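Local coordinates for uncharacterized protein YPL067C (Saccharomyces cerevisiae, PDB 5KCI) that is of unknown function, a cytoplasmic DUF3605-family protein also called HTC1, possibly linked to histidine-triad amyloid toxicity, at residues K23-L34 against G147-L158; G16-E24 against Y96-H104. One frame throughout, in Å; residues are numbered along the deposited sequence.

How the interactions relate
Both interactions hang on helix 19-28 near the amino terminus, and their centres lie about 11 Å apart. Interaction 2 fixes the start of that helix to the turn leading into strand 102-109; interaction 1 lays its later part and the following turn on strand 149-152. The two strands belong to one four-stranded antiparallel sheet, separated in it by strand 165-172, and the helix lies over one side of it. Along the chain the segments alternate: 16-24, 23-34, 96-104, 147-158, with Lys23 and Glu24 shared. Direct bridges tie the contacts together, probably hydrogen bonds from Trp17 NE1 to Arg33 O and between Asn154 ND2 and Tyr96 OH, making one continuous interface.

Interaction 1: residues K23-L34 against G147-L158; sequences KEIIESGELARL and GHVAWFVNYPEL. With SO4 (sulfate ion), chain D.
Ile26 and Leu31 bring the end of helix 19-28 and the turn beyond it down on edge strand 149-152, the axes of 23-28 and 149-152 passing 9.2 Å apart at 38°. Ile26 splits its branches: CD1 meets Ala150 CB at 3.7 Å and comes obliquely to the Phe152 ring, while CG2 rests on Trp151 O. Leu34 and Phe152 point toward each other from opposite directions, and Leu34 CD1 lies over one face of the ring, shifted toward the rim, a CH-pi contact 3.8 Å from the centroid. Between Phe152 and Tyr155 sits Leu31. With CG anti to its carbonyl carbon (chi1 -60°), it forks so that CD2 lies 3.8 Å from Phe152 CB and CD1 covers a face of the Tyr155 ring.

Tyr155 also holds the helix end. Its OH donates to Gly29 O at 2.7 Å, in the carbonyl plane and on a lone pair. Gly29, with positive phi, is the C-prime residue of the Schellman motif that stops the helix, so the phenol clips the chain just where it turns. Further along, Ala32 CB packs on Leu158 CD2, and a water bridges Leu31 O (2.8 Å) and Asn154 OD1 (2.7 Å). Asn154 ND2 shares one N-H between two oxygens of a sulfate, probably from the crystallisation liquor, O4 at 3.0 Å, and also bonds Tyr96 OH; Ser160 N, His166 NE2 and His168 NE2 hold that anion too.

Strand 149-152 is thus covered by helix 19-28 on the side of Ala150 and Phe152, while Trp151 points away onto helix 120-135 and strand 165-172 pairs alongside.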
loop_
_atom_site.group_PDB
_atom_site.type_symbol
_atom_site.label_atom_id
_atom_site.label_comp_id
_atom_site.label_asym_id
_atom_site.label_seq_id
_atom_site.Cartn_x
_atom_site.Cartn_y
_atom_site.Cartn_z
ATOM N N LYS A 23 2.049 -11.662 9.211
ATOM C CA LYS A 23 0.808 -12.282 8.767
ATOM C C LYS A 23 -0.151 -12.479 9.938
ATOM O O LYS A 23 -1.362 -12.239 9.805
ATOM C CB LYS A 23 1.102 -13.606 8.057
ATOM C CG LYS A 23 1.790 -13.424 6.706
ATOM C CD LYS A 23 1.704 -14.666 5.827
ATOM C CE LYS A 23 0.567 -14.586 4.811
ATOM N NZ LYS A 23 0.650 -13.397 3.911
ATOM N N GLU A 24 0.368 -12.876 11.097
ATOM C CA GLU A 24 -0.511 -13.094 12.242
ATOM C C GLU A 24 -1.137 -11.784 12.704
ATOM O O GLU A 24 -2.331 -11.735 13.023
ATOM C CB GLU A 24 0.267 -13.747 13.386
ATOM C CG GLU A 24 0.646 -15.202 13.139
ATOM C CD GLU A 24 1.653 -15.733 14.156
ATOM O OE1 GLU A 24 1.874 -15.064 15.191
ATOM O OE2 GLU A 24 2.229 -16.816 13.912
ATOM N N ILE A 25 -0.344 -10.714 12.746
ATOM C CA ILE A 25 -0.863 -9.396 13.121
ATOM C C ILE A 25 -1.931 -8.928 12.140
ATOM O O ILE A 25 -2.975 -8.393 12.545
ATOM C CB ILE A 25 0.304 -8.397 13.225
ATOM C CG1 ILE A 25 1.195 -8.767 14.417
ATOM C CG2 ILE A 25 -0.206 -6.945 13.370
ATOM C CD1 ILE A 25 2.544 -8.055 14.446
ATOM N N ILE A 26 -1.690 -9.094 10.835
ATOM C CA ILE A 26 -2.671 -8.637 9.855
ATOM C C ILE A 26 -3.962 -9.437 10.000
ATOM O O ILE A 26 -5.077 -8.885 9.944
ATOM C CB ILE A 26 -2.083 -8.739 8.435
ATOM C CG1 ILE A 26 -1.028 -7.653 8.218
ATOM C CG2 ILE A 26 -3.164 -8.614 7.375
ATOM C CD1 ILE A 26 -0.220 -7.838 6.910
ATOM N N GLU A 27 -3.821 -10.742 10.217
ATOM C CA GLU A 27 -4.961 -11.632 10.397
ATOM C C GLU A 27 -5.760 -11.278 11.644
ATOM O O GLU A 27 -6.993 -11.324 11.631
ATOM C CB GLU A 27 -4.455 -13.076 10.483
ATOM C CG GLU A 27 -5.502 -14.125 10.815
ATOM C CD GLU A 27 -6.474 -14.372 9.684
ATOM O OE1 GLU A 27 -6.286 -13.800 8.588
ATOM O OE2 GLU A 27 -7.433 -15.147 9.892
ATOM N N SER A 28 -5.080 -10.979 12.745
ATOM C CA SER A 28 -5.788 -10.619 13.968
ATOM C C SER A 28 -6.356 -9.213 13.916
ATOM O O SER A 28 -7.204 -8.871 14.751
ATOM C CB SER A 28 -4.849 -10.756 15.171
ATOM O OG SER A 28 -3.805 -9.806 15.111
ATOM N N GLY A 29 -5.935 -8.400 12.952
ATOM C CA GLY A 29 -6.386 -7.019 12.879
ATOM C C GLY A 29 -5.726 -6.110 13.888
ATOM O O GLY A 29 -6.165 -4.961 14.049
ATOM N N GLU A 30 -4.665 -6.577 14.558
ATOM C CA GLU A 30 -3.959 -5.763 15.554
ATOM C C GLU A 30 -2.912 -4.884 14.869
ATOM O O GLU A 30 -1.705 -4.917 15.172
ATOM C CB GLU A 30 -3.342 -6.662 16.625
ATOM C CG GLU A 30 -4.380 -7.433 17.411
ATOM C CD GLU A 30 -3.784 -8.452 18.359
ATOM O OE1 GLU A 30 -2.545 -8.464 18.527
ATOM O OE2 GLU A 30 -4.565 -9.248 18.924
ATOM N N LEU A 31 -3.406 -4.077 13.927
ATOM C CA LEU A 31 -2.527 -3.333 13.032
ATOM C C LEU A 31 -1.694 -2.277 13.749
ATOM O O LEU A 31 -0.626 -1.907 13.249
ATOM C CB LEU A 31 -3.345 -2.664 11.927
ATOM C CG LEU A 31 -4.174 -3.527 10.996
ATOM C CD1 LEU A 31 -4.854 -2.656 9.938
ATOM C CD2 LEU A 31 -3.343 -4.620 10.322
ATOM N N ALA A 32 -2.139 -1.789 14.908
ATOM C CA ALA A 32 -1.364 -0.764 15.600
ATOM C C ALA A 32 -0.001 -1.300 16.011
ATOM O O ALA A 32 0.960 -0.531 16.133
ATOM C CB ALA A 32 -2.113 -0.261 16.826
ATOM N N ARG A 33 0.087 -2.610 16.237
ATOM C CA ARG A 33 1.356 -3.289 16.556
ATOM C C ARG A 33 2.399 -3.176 15.454
ATOM O O ARG A 33 3.582 -3.484 15.702
ATOM C CB ARG A 33 1.104 -4.767 16.813
ATOM C CG ARG A 33 0.512 -5.113 18.155
ATOM C CD ARG A 33 0.259 -6.612 18.237
ATOM N NE ARG A 33 0.247 -7.128 19.606
ATOM C CZ ARG A 33 1.264 -7.758 20.196
ATOM N NH1 ARG A 33 2.408 -7.967 19.553
ATOM N NH2 ARG A 33 1.136 -8.187 21.443
ATOM N N LEU A 34 1.996 -2.850 14.225
ATOM C CA LEU A 34 2.956 -2.693 13.130
ATOM C C LEU A 34 3.491 -1.278 13.256
ATOM O O LEU A 34 2.845 -0.313 12.841
ATOM C CB LEU A 34 2.314 -2.933 11.768
ATOM C CG LEU A 34 1.632 -4.281 11.530
ATOM C CD1 LEU A 34 0.881 -4.295 10.195
ATOM C CD2 LEU A 34 2.652 -5.432 11.597
ATOM N N GLY A 147 3.304 -17.063 -0.856
ATOM C CA GLY A 147 2.683 -16.458 0.306
ATOM C C GLY A 147 3.407 -15.224 0.813
ATOM O O GLY A 147 3.305 -14.883 1.992
ATOM N N HIS A 148 4.128 -14.535 -0.065
ATOM C CA HIS A 148 5.029 -13.464 0.325
ATOM C C HIS A 148 4.517 -12.105 -0.127
ATOM O O HIS A 148 5.289 -11.160 -0.315
ATOM C CB HIS A 148 6.425 -13.747 -0.229
ATOM C CG HIS A 148 7.127 -14.817 0.532
ATOM N ND1 HIS A 148 8.347 -15.350 0.148
ATOM C CD2 HIS A 148 6.779 -15.449 1.676
ATOM C CE1 HIS A 148 8.710 -16.268 1.029
ATOM N NE2 HIS A 148 7.780 -16.346 1.965
ATOM N N VAL A 149 3.200 -12.005 -0.278
ATOM C CA VAL A 149 2.527 -10.731 -0.459
ATOM C C VAL A 149 1.500 -10.594 0.655
ATOM O O VAL A 149 0.700 -11.512 0.877
ATOM C CB VAL A 149 1.817 -10.642 -1.820
ATOM C CG1 VAL A 149 1.180 -9.234 -1.996
ATOM C CG2 VAL A 149 2.773 -10.937 -2.953
ATOM N N ALA A 150 1.489 -9.443 1.324
ATOM C CA ALA A 150 0.451 -9.170 2.308
ATOM C C ALA A 150 0.030 -7.722 2.173
ATOM O O ALA A 150 0.744 -6.904 1.601
ATOM C CB ALA A 150 0.936 -9.426 3.746
ATOM N N TRP A 151 -1.122 -7.396 2.751
ATOM C CA TRP A 151 -1.570 -6.017 2.663
ATOM C C TRP A 151 -2.481 -5.711 3.839
ATOM O O TRP A 151 -3.084 -6.609 4.433
ATOM C CB TRP A 151 -2.290 -5.721 1.334
ATOM C CG TRP A 151 -3.601 -6.416 1.144
ATOM C CD1 TRP A 151 -3.811 -7.648 0.577
ATOM C CD2 TRP A 151 -4.911 -5.914 1.498
ATOM N NE1 TRP A 151 -5.156 -7.943 0.572
ATOM C CE2 TRP A 151 -5.849 -6.898 1.125
ATOM C CE3 TRP A 151 -5.363 -4.740 2.099
ATOM C CZ2 TRP A 151 -7.236 -6.744 1.325
ATOM C CZ3 TRP A 151 -6.758 -4.585 2.303
ATOM C CH2 TRP A 151 -7.663 -5.583 1.915
ATOM N N PHE A 152 -2.539 -4.420 4.178
ATOM C CA PHE A 152 -3.468 -3.961 5.192
ATOM C C PHE A 152 -3.792 -2.507 4.936
ATOM O O PHE A 152 -3.035 -1.771 4.305
ATOM C CB PHE A 152 -2.926 -4.091 6.613
ATOM C CG PHE A 152 -1.638 -3.345 6.848
ATOM C CD1 PHE A 152 -0.400 -3.897 6.492
ATOM C CD2 PHE A 152 -1.646 -2.116 7.472
ATOM C CE1 PHE A 152 0.760 -3.201 6.717
ATOM C CE2 PHE A 152 -0.481 -1.410 7.699
ATOM C CZ PHE A 152 0.727 -1.945 7.337
ATOM N N VAL A 153 -4.927 -2.097 5.488
ATOM C CA VAL A 153 -5.344 -0.713 5.445
ATOM C C VAL A 153 -5.478 -0.242 6.886
ATOM O O VAL A 153 -6.233 -0.834 7.664
ATOM C CB VAL A 153 -6.679 -0.551 4.699
ATOM C CG1 VAL A 153 -7.162 0.863 4.825
ATOM C CG2 VAL A 153 -6.483 -0.933 3.230
ATOM N N ASN A 154 -4.761 0.813 7.232
ATOM C CA ASN A 154 -4.813 1.332 8.586
ATOM C C ASN A 154 -6.204 1.868 8.908
ATOM O O ASN A 154 -6.871 2.483 8.069
ATOM C CB ASN A 154 -3.786 2.429 8.780
ATOM C CG ASN A 154 -2.422 1.885 9.193
ATOM O OD1 ASN A 154 -2.325 0.788 9.729
ATOM N ND2 ASN A 154 -1.400 2.680 9.014
ATOM N N TYR A 155 -6.642 1.586 10.121
ATOM C CA TYR A 155 -7.952 2.039 10.593
ATOM C C TYR A 155 -7.980 3.551 10.692
ATOM O O TYR A 155 -6.939 4.212 10.745
ATOM C CB TYR A 155 -8.263 1.463 11.969
ATOM C CG TYR A 155 -8.171 -0.051 12.054
ATOM C CD1 TYR A 155 -9.095 -0.842 11.438
ATOM C CD2 TYR A 155 -7.161 -0.674 12.804
ATOM C CE1 TYR A 155 -9.062 -2.216 11.514
ATOM C CE2 TYR A 155 -7.114 -2.058 12.889
ATOM C CZ TYR A 155 -8.068 -2.828 12.238
ATOM O OH TYR A 155 -8.074 -4.202 12.289
ATOM N N PRO A 156 -9.181 4.134 10.808
ATOM C CA PRO A 156 -9.269 5.589 10.992
ATOM C C PRO A 156 -8.435 6.141 12.137
ATOM O O PRO A 156 -7.821 7.207 11.985
ATOM C CB PRO A 156 -10.769 5.807 11.228
ATOM C CG PRO A 156 -11.425 4.732 10.383
ATOM C CD PRO A 156 -10.485 3.513 10.530
ATOM N N GLU A 157 -8.383 5.467 13.289
ATOM C CA GLU A 157 -7.641 6.038 14.405
ATOM C C GLU A 157 -6.131 5.936 14.211
ATOM O O GLU A 157 -5.387 6.489 15.027
ATOM C CB GLU A 157 -8.025 5.370 15.736
ATOM C CG GLU A 157 -7.650 3.889 15.849
ATOM C CD GLU A 157 -8.603 2.944 15.164
ATOM O OE1 GLU A 157 -9.612 3.406 14.574
ATOM O OE2 GLU A 157 -8.346 1.719 15.231
ATOM N N LEU A 158 -5.676 5.270 13.153
ATOM C CA LEU A 158 -4.253 5.086 12.880
ATOM C C LEU A 158 -3.764 5.787 11.622
ATOM O O LEU A 158 -2.552 5.862 11.422
ATOM C CB LEU A 158 -3.921 3.595 12.721
ATOM C CG LEU A 158 -4.165 2.613 13.857
ATOM C CD1 LEU A 158 -3.840 1.183 13.348
ATOM C CD2 LEU A 158 -3.341 3.002 15.086
HETATM S S SO4 D . -1.269 5.661 7.001
HETATM O O1 SO4 D . -1.886 6.931 6.551
HETATM O O2 SO4 D . -1.971 4.477 6.542
HETATM O O3 SO4 D . 0.118 5.583 6.494
HETATM O O4 SO4 D . -1.233 5.637 8.459
HETATM O O HOH W 1 -0.248 0.127 11.365
#

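Interaction 2: residues G16-E24 against Y96-H104; sequences GWKWEQIKE and YNFEPGVVH
Trp17 and Phe98 form a single beta bridge of parallel type just ahead of helix 19-28: Trp17 N donates to Asn97 O at 3.0 Å, and Glu99 N returns a bond to Trp17 O at 2.9 Å, its donor standing above the carbonyl plane. The next link is a side chain. Glu99 turns CG between its backbone N and carbonyl carbon (chi1 66°), then runs extended past Lys18 to place OE2 2.8 Å from Trp19 N, met on the anti side of the carboxylate. Trp19 is the first residue of the helix, so the acid sits at the positive end of the helix dipole, which would probably stabilise its charge.

Beside these polar links, Ile22 crosses Phe98 at about a right angle, with CD1 pressed tightly to the ring at 3.3 Å from Phe98 CD1, and Val102 CG2 comes obliquely to the Trp19 indole, 3.9 Å from CE3.

Several second-shell bonds position these groups. Gln21 OE1, from the first turn, takes the amide of the N-cap residue, Lys18 N, nearly straight at 170°. Trp19 NE1 is anchored on Gly147 O, and its indole stacks with Phe172. A type II turn from Glu99 to Val102 leads into strand 102-109, where His104 NE2 bonds His168 ND1 while ND1 of His104 accepts Tyr96 N at 3.1 Å, close to the imidazole plane.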
loop_
_atom_site.group_PDB
_atom_site.type_symbol
_atom_site.label_atom_id
_atom_site.label_comp_id
_atom_site.label_asym_id
_atom_site.label_seq_id
_atom_site.Cartn_x
_atom_site.Cartn_y
_atom_site.Cartn_z
ATOM N N GLY A 16 13.037 -6.145 13.688
ATOM C CA GLY A 16 11.749 -6.000 13.023
ATOM C C GLY A 16 10.906 -7.265 12.987
ATOM O O GLY A 16 11.392 -8.368 13.184
ATOM N N TRP A 17 9.618 -7.084 12.732
ATOM C CA TRP A 17 8.681 -8.195 12.663
ATOM C C TRP A 17 9.081 -9.186 11.574
ATOM O O TRP A 17 9.393 -8.801 10.443
ATOM C CB TRP A 17 7.278 -7.678 12.365
ATOM C CG TRP A 17 6.585 -6.935 13.508
ATOM C CD1 TRP A 17 6.194 -5.618 13.517
ATOM C CD2 TRP A 17 6.184 -7.476 14.773
ATOM N NE1 TRP A 17 5.579 -5.313 14.709
ATOM C CE2 TRP A 17 5.562 -6.433 15.497
ATOM C CE3 TRP A 17 6.280 -8.739 15.359
ATOM C CZ2 TRP A 17 5.058 -6.616 16.782
ATOM C CZ3 TRP A 17 5.786 -8.916 16.636
ATOM C CH2 TRP A 17 5.176 -7.861 17.331
ATOM N N LYS A 18 9.037 -10.466 11.921
ATOM C CA LYS A 18 9.253 -11.523 10.953
ATOM C C LYS A 18 7.980 -11.739 10.152
ATOM O O LYS A 18 6.865 -11.396 10.589
ATOM C CB LYS A 18 9.665 -12.814 11.643
ATOM C CG LYS A 18 10.974 -12.723 12.411
ATOM C CD LYS A 18 12.159 -12.571 11.478
ATOM C CE LYS A 18 13.499 -12.724 12.217
ATOM N NZ LYS A 18 13.830 -11.556 13.097
ATOM N N TRP A 19 8.152 -12.311 8.962
ATOM C CA TRP A 19 7.038 -12.406 8.024
ATOM C C TRP A 19 5.839 -13.114 8.649
ATOM O O TRP A 19 4.700 -12.654 8.523
ATOM C CB TRP A 19 7.486 -13.135 6.756
ATOM C CG TRP A 19 6.416 -13.116 5.691
ATOM C CD1 TRP A 19 5.696 -14.172 5.231
ATOM C CD2 TRP A 19 5.920 -11.966 5.007
ATOM N NE1 TRP A 19 4.778 -13.743 4.296
ATOM C CE2 TRP A 19 4.920 -12.400 4.124
ATOM C CE3 TRP A 19 6.247 -10.610 5.032
ATOM C CZ2 TRP A 19 4.236 -11.531 3.299
ATOM C CZ3 TRP A 19 5.565 -9.757 4.212
ATOM C CH2 TRP A 19 4.565 -10.213 3.360
ATOM N N GLU A 20 6.084 -14.243 9.342
ATOM C CA GLU A 20 4.982 -14.980 9.954
ATOM C C GLU A 20 4.278 -14.141 11.024
ATOM O O GLU A 20 3.053 -14.221 11.189
ATOM C CB GLU A 20 5.494 -16.293 10.546
ATOM C CG GLU A 20 4.674 -17.512 10.140
ATOM C CD GLU A 20 5.234 -18.811 10.688
ATOM O OE1 GLU A 20 6.426 -18.842 11.059
ATOM O OE2 GLU A 20 4.479 -19.805 10.752
ATOM N N GLN A 21 5.039 -13.340 11.759
ATOM C CA GLN A 21 4.439 -12.434 12.728
ATOM C C GLN A 21 3.593 -11.370 12.039
ATOM O O GLN A 21 2.496 -11.045 12.511
ATOM C CB GLN A 21 5.535 -11.798 13.575
ATOM C CG GLN A 21 6.296 -12.822 14.396
ATOM C CD GLN A 21 7.401 -12.191 15.223
ATOM O OE1 GLN A 21 8.259 -11.483 14.697
ATOM N NE2 GLN A 21 7.374 -12.436 16.531
ATOM N N ILE A 22 4.108 -10.792 10.950
ATOM C CA ILE A 22 3.348 -9.827 10.154
ATOM C C ILE A 22 2.022 -10.428 9.718
ATOM O O ILE A 22 0.963 -9.805 9.857
ATOM C CB ILE A 22 4.185 -9.352 8.951
ATOM C CG1 ILE A 22 5.415 -8.603 9.455
ATOM C CG2 ILE A 22 3.377 -8.413 8.056
ATOM C CD1 ILE A 22 6.458 -8.299 8.397
ATOM N N LYS A 23 2.049 -11.662 9.211
ATOM C CA LYS A 23 0.808 -12.282 8.767
ATOM C C LYS A 23 -0.151 -12.479 9.938
ATOM O O LYS A 23 -1.362 -12.239 9.805
ATOM C CB LYS A 23 1.102 -13.606 8.057
ATOM C CG LYS A 23 1.790 -13.424 6.706
ATOM C CD LYS A 23 1.704 -14.666 5.827
ATOM C CE LYS A 23 0.567 -14.586 4.811
ATOM N NZ LYS A 23 0.650 -13.397 3.911
ATOM N N GLU A 24 0.368 -12.876 11.097
ATOM C CA GLU A 24 -0.511 -13.094 12.242
ATOM C C GLU A 24 -1.137 -11.784 12.704
ATOM O O GLU A 24 -2.331 -11.735 13.023
ATOM C CB GLU A 24 0.267 -13.747 13.386
ATOM C CG GLU A 24 0.646 -15.202 13.139
ATOM C CD GLU A 24 1.653 -15.733 14.156
ATOM O OE1 GLU A 24 1.874 -15.064 15.191
ATOM O OE2 GLU A 24 2.229 -16.816 13.912
ATOM N N TYR A 96 7.659 0.756 7.978
ATOM C CA TYR A 96 7.564 0.174 9.304
ATOM C C TYR A 96 8.707 -0.818 9.531
ATOM O O TYR A 96 9.468 -1.150 8.621
ATOM C CB TYR A 96 6.238 -0.529 9.497
ATOM C CG TYR A 96 5.000 0.383 9.410
ATOM C CD1 TYR A 96 5.128 1.754 9.277
ATOM C CD2 TYR A 96 3.732 -0.166 9.452
ATOM C CE1 TYR A 96 3.951 2.579 9.198
ATOM C CE2 TYR A 96 2.589 0.627 9.361
ATOM C CZ TYR A 96 2.711 1.984 9.249
ATOM O OH TYR A 96 1.557 2.736 9.173
ATOM N N ASN A 97 8.782 -1.332 10.754
ATOM C CA ASN A 97 9.966 -2.073 11.206
ATOM C C ASN A 97 9.735 -3.551 10.966
ATOM O O ASN A 97 9.165 -4.261 11.795
ATOM C CB ASN A 97 10.244 -1.797 12.671
ATOM C CG ASN A 97 11.565 -2.378 13.123
ATOM O OD1 ASN A 97 12.454 -2.629 12.312
ATOM N ND2 ASN A 97 11.702 -2.574 14.424
ATOM N N PHE A 98 10.205 -4.018 9.813
ATOM C CA PHE A 98 10.049 -5.386 9.360
ATOM C C PHE A 98 11.428 -6.027 9.196
ATOM O O PHE A 98 12.448 -5.343 9.142
ATOM C CB PHE A 98 9.303 -5.416 8.030
ATOM C CG PHE A 98 7.937 -4.822 8.092
ATOM C CD1 PHE A 98 7.072 -5.178 9.100
ATOM C CD2 PHE A 98 7.515 -3.935 7.123
ATOM C CE1 PHE A 98 5.798 -4.646 9.159
ATOM C CE2 PHE A 98 6.241 -3.396 7.175
ATOM C CZ PHE A 98 5.384 -3.764 8.185
ATOM N N GLU A 99 11.454 -7.349 9.073
ATOM C CA GLU A 99 12.744 -8.016 8.945
ATOM C C GLU A 99 13.359 -7.700 7.579
ATOM O O GLU A 99 12.652 -7.347 6.632
ATOM C CB GLU A 99 12.591 -9.518 9.153
ATOM C CG GLU A 99 11.780 -10.276 8.089
ATOM C CD GLU A 99 11.901 -11.776 8.216
ATOM O OE1 GLU A 99 13.048 -12.274 8.304
ATOM O OE2 GLU A 99 10.862 -12.471 8.200
ATOM N N PRO A 100 14.681 -7.823 7.447
ATOM C CA PRO A 100 15.301 -7.589 6.143
ATOM C C PRO A 100 14.592 -8.397 5.071
ATOM O O PRO A 100 14.200 -9.545 5.289
ATOM C CB PRO A 100 16.747 -8.069 6.340
ATOM C CG PRO A 100 16.987 -7.963 7.773
ATOM C CD PRO A 100 15.672 -8.246 8.453
ATOM N N GLY A 101 14.403 -7.780 3.918
ATOM C CA GLY A 101 13.799 -8.436 2.787
ATOM C C GLY A 101 12.346 -8.076 2.596
ATOM O O GLY A 101 11.814 -8.245 1.490
ATOM N N VAL A 102 11.707 -7.555 3.643
ATOM C CA VAL A 102 10.332 -7.068 3.529
ATOM C C VAL A 102 10.337 -5.643 2.998
ATOM O O VAL A 102 10.915 -4.733 3.604
ATOM C CB VAL A 102 9.609 -7.151 4.876
ATOM C CG1 VAL A 102 8.181 -6.578 4.730
ATOM C CG2 VAL A 102 9.546 -8.598 5.348
ATOM N N VAL A 103 9.633 -5.439 1.888
ATOM C CA VAL A 103 9.569 -4.174 1.187
ATOM C C VAL A 103 8.196 -3.598 1.476
ATOM O O VAL A 103 7.198 -4.309 1.350
ATOM C CB VAL A 103 9.778 -4.380 -0.317
ATOM C CG1 VAL A 103 9.587 -3.123 -1.076
ATOM C CG2 VAL A 103 11.201 -4.926 -0.568
ATOM N N HIS A 104 8.153 -2.333 1.871
ATOM C CA HIS A 104 6.904 -1.694 2.302
ATOM C C HIS A 104 6.475 -0.719 1.216
ATOM O O HIS A 104 7.091 0.344 1.048
ATOM C CB HIS A 104 7.153 -0.979 3.624
ATOM C CG HIS A 104 5.933 -0.422 4.255
ATOM N ND1 HIS A 104 5.918 -0.008 5.567
ATOM C CD2 HIS A 104 4.686 -0.208 3.772
ATOM C CE1 HIS A 104 4.719 0.462 5.865
ATOM N NE2 HIS A 104 3.953 0.360 4.792
#